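Long-range contacts in Myo-inositol dehydrogenase (Corynebacterium glutamicum, PDB 3EUW), which probably oxidises myo-inositol with NAD+ as an inositol 2-dehydrogenase, a tetrameric member of the Gfo/Idh/MocA oxidoreductase family: residues L29-I34 / N49-V54; R6-G11 / D67-G72; P37-A42 / A53-D58. One frame throughout, in Å; residues are numbered along the deposited sequence.

Contact 1: residues L29-I34 / N49-V54. With NA (sodium ion), chain E.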
ATOM      1  N   LEU A  29     -18.438 -24.242 -24.415  1.00 28.45           N
ATOM      2  CA  LEU A  29     -17.537 -24.582 -25.506  1.00 26.83           C
ATOM      3  C   LEU A  29     -16.943 -25.970 -25.427  1.00 27.34           C
ATOM      4  O   LEU A  29     -16.868 -26.579 -24.363  1.00 26.61           O
ATOM      5  CB  LEU A  29     -16.397 -23.568 -25.583  1.00 26.41           C
ATOM      6  CG  LEU A  29     -16.816 -22.099 -25.662  1.00 26.03           C
ATOM      7  CD1 LEU A  29     -15.567 -21.235 -25.764  1.00 23.62           C
ATOM      8  CD2 LEU A  29     -17.738 -21.878 -26.863  1.00 21.73           C
ATOM      9  N   GLU A  30     -16.493 -26.447 -26.579  1.00 27.71           N
ATOM     10  CA  GLU A  30     -15.901 -27.765 -26.693  1.00 29.42           C
ATOM     11  C   GLU A  30     -14.849 -27.697 -27.790  1.00 27.53           C
ATOM     12  O   GLU A  30     -15.130 -27.241 -28.892  1.00 26.86           O
ATOM     13  CB  GLU A  30     -16.995 -28.782 -27.048  1.00 32.15           C
ATOM     14  CG  GLU A  30     -16.498 -30.146 -27.477  1.00 38.70           C
ATOM     15  CD  GLU A  30     -17.620 -31.177 -27.557  1.00 41.92           C
ATOM     16  OE1 GLU A  30     -17.452 -32.183 -28.281  1.00 45.12           O
ATOM     17  OE2 GLU A  30     -18.662 -30.992 -26.889  1.00 41.80           O
ATOM     18  N   LEU A  31     -13.632 -28.126 -27.473  1.00 26.68           N
ATOM     19  CA  LEU A  31     -12.538 -28.125 -28.438  1.00 26.36           C
ATOM     20  C   LEU A  31     -12.583 -29.452 -29.203  1.00 27.92           C
ATOM     21  O   LEU A  31     -12.399 -30.515 -28.614  1.00 27.94           O
ATOM     22  CB  LEU A  31     -11.204 -27.988 -27.703  1.00 24.46           C
ATOM     23  CG  LEU A  31      -9.948 -28.014 -28.573  1.00 26.81           C
ATOM     24  CD1 LEU A  31     -10.004 -26.880 -29.580  1.00 24.80           C
ATOM     25  CD2 LEU A  31      -8.708 -27.897 -27.697  1.00 25.12           C
ATOM     26  N   VAL A  32     -12.821 -29.398 -30.509  1.00 28.41           N
ATOM     27  CA  VAL A  32     -12.911 -30.625 -31.286  1.00 29.30           C
ATOM     28  C   VAL A  32     -11.743 -30.902 -32.211  1.00 30.09           C
ATOM     29  O   VAL A  32     -11.626 -32.003 -32.738  1.00 31.41           O
ATOM     30  CB  VAL A  32     -14.207 -30.672 -32.118  1.00 30.19           C
ATOM     31  CG1 VAL A  32     -15.402 -30.599 -31.198  1.00 29.60           C
ATOM     32  CG2 VAL A  32     -14.233 -29.537 -33.129  1.00 30.30           C
ATOM     33  N   VAL A  33     -10.882 -29.917 -32.424  1.00 29.43           N
ATOM     34  CA  VAL A  33      -9.737 -30.145 -33.288  1.00 29.00           C
ATOM     35  C   VAL A  33      -8.644 -29.105 -33.097  1.00 28.99           C
ATOM     36  O   VAL A  33      -8.921 -27.911 -32.973  1.00 29.33           O
ATOM     37  CB  VAL A  33     -10.156 -30.194 -34.782  1.00 29.29           C
ATOM     38  CG1 VAL A  33     -10.645 -28.830 -35.239  1.00 30.73           C
ATOM     39  CG2 VAL A  33      -8.983 -30.655 -35.639  1.00 27.32           C
ATOM     40  N   ILE A  34      -7.402 -29.586 -33.058  1.00 28.08           N
ATOM     41  CA  ILE A  34      -6.223 -28.746 -32.893  1.00 26.46           C
ATOM     42  C   ILE A  34      -5.304 -28.964 -34.096  1.00 27.18           C
ATOM     43  O   ILE A  34      -4.986 -30.096 -34.441  1.00 27.18           O
ATOM     44  CB  ILE A  34      -5.441 -29.116 -31.616  1.00 27.42           C
ATOM     45  CG1 ILE A  34      -6.338 -28.960 -30.388  1.00 27.12           C
ATOM     46  CG2 ILE A  34      -4.204 -28.234 -31.488  1.00 26.04           C
ATOM     47  CD1 ILE A  34      -5.640 -29.229 -29.084  1.00 24.88           C
ATOM     48  N   ASN A  49      -7.244 -32.998 -23.987  1.00 50.23           N
ATOM     49  CA  ASN A  49      -8.513 -32.282 -23.992  1.00 51.07           C
ATOM     50  C   ASN A  49      -9.571 -33.021 -24.797  1.00 50.76           C
ATOM     51  O   ASN A  49     -10.566 -32.430 -25.214  1.00 51.00           O
ATOM     52  CB  ASN A  49      -8.320 -30.876 -24.568  1.00 51.30           C
ATOM     53  CG  ASN A  49      -7.454 -29.995 -23.684  1.00 51.83           C
ATOM     54  OD1 ASN A  49      -7.862 -29.598 -22.592  1.00 52.78           O
ATOM     55  ND2 ASN A  49      -6.248 -29.690 -24.152  1.00 52.52           N
ATOM     56  N   GLY A  50      -9.352 -34.314 -25.014  1.00 50.97           N
ATOM     57  CA  GLY A  50     -10.300 -35.110 -25.773  1.00 50.30           C
ATOM     58  C   GLY A  50     -10.660 -34.506 -27.119  1.00 49.91           C
ATOM     59  O   GLY A  50     -11.814 -34.146 -27.356  1.00 51.26           O
ATOM     60  N   ALA A  51      -9.676 -34.391 -28.005  1.00 48.37           N
ATOM     61  CA  ALA A  51      -9.913 -33.823 -29.326  1.00 46.71           C
ATOM     62  C   ALA A  51      -8.972 -34.425 -30.353  1.00 45.78           C
ATOM     63  O   ALA A  51      -8.000 -35.086 -29.998  1.00 46.84           O
ATOM     64  CB  ALA A  51      -9.735 -32.313 -29.285  1.00 44.87           C
ATOM     65  N   GLU A  52      -9.274 -34.197 -31.627  1.00 45.59           N
ATOM     66  CA  GLU A  52      -8.445 -34.701 -32.711  1.00 46.14           C
ATOM     67  C   GLU A  52      -7.268 -33.762 -32.942  1.00 44.83           C
ATOM     68  O   GLU A  52      -7.276 -32.617 -32.495  1.00 44.93           O
ATOM     69  CB  GLU A  52      -9.254 -34.809 -34.007  1.00 49.40           C
ATOM     70  CG  GLU A  52     -10.210 -35.992 -34.077  1.00 55.73           C
ATOM     71  CD  GLU A  52     -10.904 -36.091 -35.430  1.00 58.32           C
ATOM     72  OE1 GLU A  52     -10.197 -36.198 -36.457  1.00 59.80           O
ATOM     73  OE2 GLU A  52     -12.156 -36.060 -35.465  1.00 59.45           O
ATOM     74  N   ALA A  53      -6.258 -34.254 -33.649  1.00 43.39           N
ATOM     75  CA  ALA A  53      -5.084 -33.456 -33.952  1.00 41.61           C
ATOM     76  C   ALA A  53      -4.727 -33.635 -35.416  1.00 40.52           C
ATOM     77  O   ALA A  53      -4.596 -34.759 -35.894  1.00 42.20           O
ATOM     78  CB  ALA A  53      -3.916 -33.883 -33.069  1.00 40.12           C
ATOM     79  N   VAL A  54      -4.594 -32.523 -36.128  1.00 39.19           N
ATOM     80  CA  VAL A  54      -4.230 -32.552 -37.540  1.00 38.26           C
ATOM     81  C   VAL A  54      -3.084 -31.569 -37.736  1.00 39.03           C
ATOM     82  O   VAL A  54      -2.840 -30.710 -36.885  1.00 38.58           O
ATOM     83  CB  VAL A  54      -5.408 -32.141 -38.442  1.00 38.83           C
ATOM     84  CG1 VAL A  54      -6.600 -33.054 -38.184  1.00 36.95           C
ATOM     85  CG2 VAL A  54      -5.775 -30.678 -38.193  1.00 38.06           C
TER
HETATM   86 NA    NA E 343     -15.671 -26.751 -22.332  1.00 39.83          NA
HETATM   87  O   HOH W   1     -15.273 -29.071 -22.497  1.00 33.34           O
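V33 pairs with E52 and I34 with A53 in parallel strands 29-34 and 52-54, whose axes come within 4.8 Å and splay by 24°. Two bonds fix this pairing: V54 N gives to I34 O at 3.0 Å and I34 N to E52 O at 3.1 Å. The third, E52 N to V32 O, is weak at 3.4 Å, so the pairing slackens toward the loop 49-51. There no hydrogen bond crosses: the A51 methyl, CB, sits 3.3 Å from L31 O and also nears L31 CG. N49 lays its CB near L31 CD2, while its ND2 is held by L45 O. Beside E52, the V33 chi1 of 67° puts CG1 in the cramped place between N and C and leaves CG2, anti to N, to meet V54 CG2 obliquely at 4.1 Å. The carboxylate of E52 turns to R63 in a salt bridge. At the strand's start, L29 O binds the sodium ion at 2.4 Å, together with the carbonyls of I23, A24 and N26 and a water. Helix 39-47 packs on I34 and A53, completing the beta-alpha-beta unit at one margin of the Rossmann sheet.

Contact 2: residues R6-G11 / D67-G72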
ATOM      1  N   ARG A   6     -18.846 -25.845 -30.900  1.00 30.33           N
ATOM      2  CA  ARG A   6     -17.649 -26.550 -31.353  1.00 30.12           C
ATOM      3  C   ARG A   6     -16.553 -25.595 -31.808  1.00 27.01           C
ATOM      4  O   ARG A   6     -16.760 -24.781 -32.708  1.00 26.86           O
ATOM      5  CB  ARG A   6     -18.002 -27.485 -32.511  1.00 32.90           C
ATOM      6  CG  ARG A   6     -19.074 -28.514 -32.206  1.00 35.39           C
ATOM      7  CD  ARG A   6     -18.535 -29.578 -31.306  1.00 38.74           C
ATOM      8  NE  ARG A   6     -19.052 -30.901 -31.643  1.00 40.71           N
ATOM      9  CZ  ARG A   6     -20.223 -31.384 -31.243  1.00 42.29           C
ATOM     10  NH1 ARG A   6     -21.029 -30.654 -30.476  1.00 42.13           N
ATOM     11  NH2 ARG A   6     -20.581 -32.611 -31.604  1.00 41.73           N
ATOM     12  N   ILE A   7     -15.374 -25.729 -31.214  1.00 24.94           N
ATOM     13  CA  ILE A   7     -14.260 -24.849 -31.540  1.00 23.94           C
ATOM     14  C   ILE A   7     -13.039 -25.530 -32.148  1.00 23.41           C
ATOM     15  O   ILE A   7     -12.605 -26.583 -31.686  1.00 25.08           O
ATOM     16  CB  ILE A   7     -13.766 -24.097 -30.278  1.00 22.97           C
ATOM     17  CG1 ILE A   7     -14.938 -23.411 -29.572  1.00 19.87           C
ATOM     18  CG2 ILE A   7     -12.688 -23.090 -30.663  1.00 22.18           C
ATOM     19  CD1 ILE A   7     -15.645 -22.377 -30.414  1.00 21.53           C
ATOM     20  N   ALA A   8     -12.480 -24.913 -33.182  1.00 22.41           N
ATOM     21  CA  ALA A   8     -11.268 -25.424 -33.811  1.00 21.16           C
ATOM     22  C   ALA A   8     -10.127 -24.484 -33.386  1.00 21.74           C
ATOM     23  O   ALA A   8     -10.270 -23.263 -33.458  1.00 21.76           O
ATOM     24  CB  ALA A   8     -11.416 -25.424 -35.316  1.00 20.95           C
ATOM     25  N   LEU A   9      -9.007 -25.053 -32.946  1.00 21.23           N
ATOM     26  CA  LEU A   9      -7.863 -24.266 -32.498  1.00 20.89           C
ATOM     27  C   LEU A   9      -6.630 -24.398 -33.387  1.00 23.26           C
ATOM     28  O   LEU A   9      -6.232 -25.510 -33.746  1.00 25.76           O
ATOM     29  CB  LEU A   9      -7.484 -24.666 -31.069  1.00 20.93           C
ATOM     30  CG  LEU A   9      -6.147 -24.127 -30.536  1.00 23.29           C
ATOM     31  CD1 LEU A   9      -6.246 -22.613 -30.357  1.00 21.79           C
ATOM     32  CD2 LEU A   9      -5.791 -24.808 -29.210  1.00 22.47           C
ATOM     33  N   PHE A  10      -6.031 -23.259 -33.738  1.00 20.86           N
ATOM     34  CA  PHE A  10      -4.825 -23.238 -34.556  1.00 21.93           C
ATOM     35  C   PHE A  10      -3.626 -22.829 -33.703  1.00 22.34           C
ATOM     36  O   PHE A  10      -3.615 -21.749 -33.105  1.00 19.91           O
ATOM     37  CB  PHE A  10      -4.982 -22.261 -35.723  1.00 22.21           C
ATOM     38  CG  PHE A  10      -5.767 -22.817 -36.866  1.00 24.30           C
ATOM     39  CD1 PHE A  10      -5.168 -23.668 -37.776  1.00 25.19           C
ATOM     40  CD2 PHE A  10      -7.120 -22.524 -37.009  1.00 25.15           C
ATOM     41  CE1 PHE A  10      -5.897 -24.227 -38.818  1.00 26.65           C
ATOM     42  CE2 PHE A  10      -7.863 -23.081 -38.049  1.00 26.27           C
ATOM     43  CZ  PHE A  10      -7.249 -23.935 -38.954  1.00 26.39           C
ATOM     44  N   GLY A  11      -2.621 -23.699 -33.650  1.00 22.12           N
ATOM     45  CA  GLY A  11      -1.432 -23.425 -32.866  1.00 22.24           C
ATOM     46  C   GLY A  11      -1.424 -24.250 -31.593  1.00 23.08           C
ATOM     47  O   GLY A  11      -2.368 -24.202 -30.807  1.00 21.96           O
ATOM     48  N   ASP A  67     -18.075 -24.275 -35.162  1.00 21.74           N
ATOM     49  CA  ASP A  67     -18.854 -23.084 -34.805  1.00 21.72           C
ATOM     50  C   ASP A  67     -17.957 -21.857 -34.652  1.00 21.55           C
ATOM     51  O   ASP A  67     -18.397 -20.724 -34.826  1.00 21.12           O
ATOM     52  CB  ASP A  67     -19.585 -23.292 -33.478  1.00 21.92           C
ATOM     53  CG  ASP A  67     -20.768 -24.214 -33.600  1.00 21.89           C
ATOM     54  OD1 ASP A  67     -21.663 -23.937 -34.419  1.00 25.10           O
ATOM     55  OD2 ASP A  67     -20.802 -25.214 -32.862  1.00 20.15           O
ATOM     56  N   GLY A  68     -16.700 -22.094 -34.304  1.00 21.24           N
ATOM     57  CA  GLY A  68     -15.784 -20.989 -34.114  1.00 21.91           C
ATOM     58  C   GLY A  68     -14.330 -21.400 -34.125  1.00 20.56           C
ATOM     59  O   GLY A  68     -13.979 -22.527 -33.776  1.00 20.69           O
ATOM     60  N   ILE A  69     -13.483 -20.464 -34.525  1.00 20.39           N
ATOM     61  CA  ILE A  69     -12.052 -20.715 -34.595  1.00 22.83           C
ATOM     62  C   ILE A  69     -11.218 -19.750 -33.752  1.00 22.04           C
ATOM     63  O   ILE A  69     -11.548 -18.576 -33.634  1.00 21.65           O
ATOM     64  CB  ILE A  69     -11.598 -20.636 -36.051  1.00 23.84           C
ATOM     65  CG1 ILE A  69     -12.031 -21.911 -36.769  1.00 24.40           C
ATOM     66  CG2 ILE A  69     -10.112 -20.387 -36.141  1.00 25.44           C
ATOM     67  CD1 ILE A  69     -11.744 -21.903 -38.246  1.00 27.74           C
ATOM     68  N   VAL A  70     -10.150 -20.274 -33.158  1.00 21.28           N
ATOM     69  CA  VAL A  70      -9.220 -19.487 -32.356  1.00 22.28           C
ATOM     70  C   VAL A  70      -7.861 -19.586 -33.046  1.00 22.83           C
ATOM     71  O   VAL A  70      -7.342 -20.683 -33.261  1.00 24.16           O
ATOM     72  CB  VAL A  70      -9.099 -20.033 -30.925  1.00 22.23           C
ATOM     73  CG1 VAL A  70      -8.022 -19.264 -30.162  1.00 21.02           C
ATOM     74  CG2 VAL A  70     -10.426 -19.903 -30.217  1.00 18.80           C
ATOM     75  N   ILE A  71      -7.291 -18.441 -33.400  1.00 21.86           N
ATOM     76  CA  ILE A  71      -6.012 -18.431 -34.095  1.00 21.59           C
ATOM     77  C   ILE A  71      -4.840 -18.062 -33.188  1.00 23.05           C
ATOM     78  O   ILE A  71      -4.578 -16.881 -32.934  1.00 24.52           O
ATOM     79  CB  ILE A  71      -6.065 -17.466 -35.294  1.00 20.77           C
ATOM     80  CG1 ILE A  71      -7.195 -17.885 -36.235  1.00 18.40           C
ATOM     81  CG2 ILE A  71      -4.733 -17.467 -36.035  1.00 19.41           C
ATOM     82  CD1 ILE A  71      -7.387 -16.960 -37.418  1.00 20.08           C
ATOM     83  N   GLY A  72      -4.147 -19.086 -32.700  1.00 22.54           N
ATOM     84  CA  GLY A  72      -3.007 -18.876 -31.830  1.00 23.28           C
ATOM     85  C   GLY A  72      -1.701 -19.309 -32.471  1.00 24.82           C
ATOM     86  O   GLY A  72      -0.733 -19.613 -31.779  1.00 25.39           O
TER
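I7 to F10 and G68 to I71 run side by side as the two middle strands of the parallel Rossmann sheet, the pair where its strand order 3-2-1-4-5-6 passes from one half to the other. Between them the backbone bonds follow without a gap, from A8 N to G68 O, V70 N to A8 O and F10 N to V70 O, the last at 2.9 Å. Each end closes differently. At the start, R6 O is gripped twice, by D67 N at 2.8 Å and G68 N at 3.1 Å, while D67 OD2 takes R6 N at 2.8 Å through its anti lone pair, the bond nearly straight at 177°. The guanidinium of R6 leads away from this carboxylate and has long, weak ion pairs with E30 and D65. At the other end G72 N meets F10 O at 2.7 Å, next to G11, whose place in a GxGxxG pattern is consistent with dinucleotide binding.

On one face V70 serves two neighbours: CG1, anti to the backbone N (chi1 175°), lies 3.8 Å from L9 CD1, and CG2 lies 3.9 Å from I7 CG2. On the other, I69 CG2 comes to the edge of the F10 ring in its plane, 3.8 Å from CD2. The hydrogen bonds across the contact are thus main-chain to main-chain, apart from R6 N to D67 OD2; the faces are hydrocarbon. This implies a buried frame held chiefly by backbone bonds, with one acidic side chain bonded at its start.

Contact 3: residues P37-A42 / A53-D58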
ATOM      1  N   PRO A  37       1.431 -27.641 -37.660  1.00 35.60           N
ATOM      2  CA  PRO A  37       2.352 -28.413 -38.496  1.00 36.31           C
ATOM      3  C   PRO A  37       3.159 -29.396 -37.650  1.00 37.20           C
ATOM      4  O   PRO A  37       3.420 -30.526 -38.071  1.00 36.93           O
ATOM      5  CB  PRO A  37       3.213 -27.333 -39.156  1.00 37.91           C
ATOM      6  CG  PRO A  37       3.103 -26.158 -38.212  1.00 37.96           C
ATOM      7  CD  PRO A  37       1.654 -26.197 -37.827  1.00 36.16           C
ATOM      8  N   PHE A  38       3.543 -28.963 -36.454  1.00 37.29           N
ATOM      9  CA  PHE A  38       4.279 -29.824 -35.542  1.00 38.12           C
ATOM     10  C   PHE A  38       3.231 -30.760 -34.967  1.00 38.25           C
ATOM     11  O   PHE A  38       2.656 -30.500 -33.909  1.00 37.63           O
ATOM     12  CB  PHE A  38       4.920 -28.996 -34.429  1.00 40.14           C
ATOM     13  CG  PHE A  38       5.747 -29.803 -33.480  1.00 41.91           C
ATOM     14  CD1 PHE A  38       6.698 -30.702 -33.959  1.00 43.44           C
ATOM     15  CD2 PHE A  38       5.600 -29.649 -32.109  1.00 42.80           C
ATOM     16  CE1 PHE A  38       7.492 -31.433 -33.084  1.00 42.98           C
ATOM     17  CE2 PHE A  38       6.391 -30.376 -31.221  1.00 44.45           C
ATOM     18  CZ  PHE A  38       7.339 -31.270 -31.713  1.00 44.07           C
ATOM     19  N   ILE A  39       2.988 -31.854 -35.681  1.00 38.22           N
ATOM     20  CA  ILE A  39       1.968 -32.816 -35.292  1.00 38.18           C
ATOM     21  C   ILE A  39       2.048 -33.384 -33.877  1.00 38.17           C
ATOM     22  O   ILE A  39       1.038 -33.421 -33.176  1.00 38.31           O
ATOM     23  CB  ILE A  39       1.895 -33.979 -36.321  1.00 39.16           C
ATOM     24  CG1 ILE A  39       0.656 -34.831 -36.048  1.00 38.85           C
ATOM     25  CG2 ILE A  39       3.171 -34.821 -36.277  1.00 38.33           C
ATOM     26  CD1 ILE A  39      -0.654 -34.070 -36.208  1.00 38.70           C
ATOM     27  N   GLU A  40       3.226 -33.820 -33.442  1.00 39.75           N
ATOM     28  CA  GLU A  40       3.340 -34.384 -32.099  1.00 41.57           C
ATOM     29  C   GLU A  40       2.852 -33.392 -31.050  1.00 40.58           C
ATOM     30  O   GLU A  40       2.188 -33.774 -30.080  1.00 40.79           O
ATOM     31  CB  GLU A  40       4.786 -34.784 -31.787  1.00 44.56           C
ATOM     32  CG  GLU A  40       5.357 -35.852 -32.703  1.00 48.68           C
ATOM     33  CD  GLU A  40       6.203 -35.266 -33.811  1.00 51.46           C
ATOM     34  OE1 GLU A  40       7.218 -34.610 -33.491  1.00 53.71           O
ATOM     35  OE2 GLU A  40       5.858 -35.456 -34.996  1.00 53.35           O
ATOM     36  N   GLY A  41       3.187 -32.120 -31.247  1.00 38.70           N
ATOM     37  CA  GLY A  41       2.767 -31.094 -30.311  1.00 36.31           C
ATOM     38  C   GLY A  41       1.256 -30.999 -30.243  1.00 35.15           C
ATOM     39  O   GLY A  41       0.677 -30.894 -29.160  1.00 33.97           O
ATOM     40  N   ALA A  42       0.619 -31.048 -31.409  1.00 33.14           N
ATOM     41  CA  ALA A  42      -0.831 -30.971 -31.499  1.00 33.43           C
ATOM     42  C   ALA A  42      -1.492 -32.202 -30.887  1.00 34.42           C
ATOM     43  O   ALA A  42      -2.466 -32.085 -30.142  1.00 33.50           O
ATOM     44  CB  ALA A  42      -1.251 -30.821 -32.952  1.00 31.45           C
ATOM     45  N   ALA A  53      -6.258 -34.254 -33.649  1.00 43.39           N
ATOM     46  CA  ALA A  53      -5.084 -33.456 -33.952  1.00 41.61           C
ATOM     47  C   ALA A  53      -4.727 -33.635 -35.416  1.00 40.52           C
ATOM     48  O   ALA A  53      -4.596 -34.759 -35.894  1.00 42.20           O
ATOM     49  CB  ALA A  53      -3.916 -33.883 -33.069  1.00 40.12           C
ATOM     50  N   VAL A  54      -4.594 -32.523 -36.128  1.00 39.19           N
ATOM     51  CA  VAL A  54      -4.230 -32.552 -37.540  1.00 38.26           C
ATOM     52  C   VAL A  54      -3.084 -31.569 -37.736  1.00 39.03           C
ATOM     53  O   VAL A  54      -2.840 -30.710 -36.885  1.00 38.58           O
ATOM     54  CB  VAL A  54      -5.408 -32.141 -38.442  1.00 38.83           C
ATOM     55  CG1 VAL A  54      -6.600 -33.054 -38.184  1.00 36.95           C
ATOM     56  CG2 VAL A  54      -5.775 -30.678 -38.193  1.00 38.06           C
ATOM     57  N   ALA A  55      -2.390 -31.677 -38.859  1.00 38.69           N
ATOM     58  CA  ALA A  55      -1.261 -30.798 -39.110  1.00 38.82           C
ATOM     59  C   ALA A  55      -1.562 -29.660 -40.070  1.00 38.44           C
ATOM     60  O   ALA A  55      -0.836 -28.671 -40.105  1.00 39.39           O
ATOM     61  CB  ALA A  55      -0.086 -31.617 -39.633  1.00 38.92           C
ATOM     62  N   SER A  56      -2.637 -29.791 -40.836  1.00 38.16           N
ATOM     63  CA  SER A  56      -2.996 -28.776 -41.820  1.00 38.21           C
ATOM     64  C   SER A  56      -4.357 -28.117 -41.649  1.00 37.57           C
ATOM     65  O   SER A  56      -5.295 -28.722 -41.135  1.00 38.06           O
ATOM     66  CB  SER A  56      -2.935 -29.387 -43.223  1.00 38.51           C
ATOM     67  OG  SER A  56      -3.615 -28.568 -44.159  1.00 41.38           O
ATOM     68  N   PRO A  57      -4.478 -26.852 -42.075  1.00 36.41           N
ATOM     69  CA  PRO A  57      -5.769 -26.170 -41.951  1.00 36.37           C
ATOM     70  C   PRO A  57      -6.815 -26.822 -42.868  1.00 35.74           C
ATOM     71  O   PRO A  57      -8.014 -26.788 -42.585  1.00 33.96           O
ATOM     72  CB  PRO A  57      -5.442 -24.720 -42.336  1.00 35.78           C
ATOM     73  CG  PRO A  57      -4.179 -24.830 -43.139  1.00 36.69           C
ATOM     74  CD  PRO A  57      -3.410 -25.904 -42.431  1.00 35.61           C
ATOM     75  N   ASP A  58      -6.350 -27.417 -43.966  1.00 35.00           N
ATOM     76  CA  ASP A  58      -7.241 -28.108 -44.900  1.00 34.53           C
ATOM     77  C   ASP A  58      -8.018 -29.184 -44.150  1.00 33.19           C
ATOM     78  O   ASP A  58      -9.210 -29.368 -44.374  1.00 33.38           O
ATOM     79  CB  ASP A  58      -6.438 -28.772 -46.022  1.00 36.07           C
ATOM     80  CG  ASP A  58      -6.244 -27.866 -47.221  1.00 38.15           C
ATOM     81  OD1 ASP A  58      -6.551 -26.658 -47.126  1.00 38.97           O
ATOM     82  OD2 ASP A  58      -5.775 -28.368 -48.264  1.00 38.86           O
TER
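Just beyond A55, which faces P37 across the contact, S56 OG accepts from D58 N at 3.0 Å with an N-H...O angle of 143°. S56, at the N-cap position before the weakly bonded helix that follows, thereby makes a capping bond, and it lies within 53-58; no hydrogen bond crosses between the segments. The nearest polar approach that does cross, P37 N to A55 O at 3.5 Å, has no hydrogen to share. Instead P37 CA makes a bent C-H...O contact with the same oxygen, at 3.6 Å, and A55 CB stands 4.0 Å from P37 O.

The rest is apolar. I39 turns CG1 anti to its N (chi1 -169°), which carries CD1 out from the helix and over the peptide joining V54 to A55: CD1 is 3.8 Å from V54 C. The same methyl reaches A55 CB at 4.3 Å. Three residues on, A42 sets its CB against A53 CB at 4.1 Å, and the A53 methyl also lies close to the A42 carbonyl. Geometrically this is the start of the crossover helix 39-47 resting on the strand 52-54 that follows it, within one beta-alpha-beta unit of the Rossmann fold. F38 occupies the N-cap position of that helix and centres an inverse gamma turn, with its N bonded to the carboxylate of D36. The apolar contact is made by the methyls of A42, A53 and A55 and by I39 CD1. Farther along, P57 packs on L81 and R84 of helix 78-87, and D58 OD1 forms a salt bridge with R84.

All three contacts lie on or against the parallel Rossmann sheet but sample it from centre to margin. Contact 2, between its middle strands, is buried and bonded along its whole length; contact 1, at the outer pair, is partly buried and firmly bonded at only one end; contact 3 lies at the surface, with no hydrogen bond across. Strand 29-35 sits directly beside strand 5-10, so contacts 1 and 2 join through probable backbone bonds, E30 O to I7 N and V33 O to L9 N. Contacts 1 and 3 share A53 and V54: V54 N bonds to I34 O, while the A53 methyl and the V54 carbonyl carbon meet A42 and I39. Contacts 2 and 3 meet where P57 packs against the F10 ring.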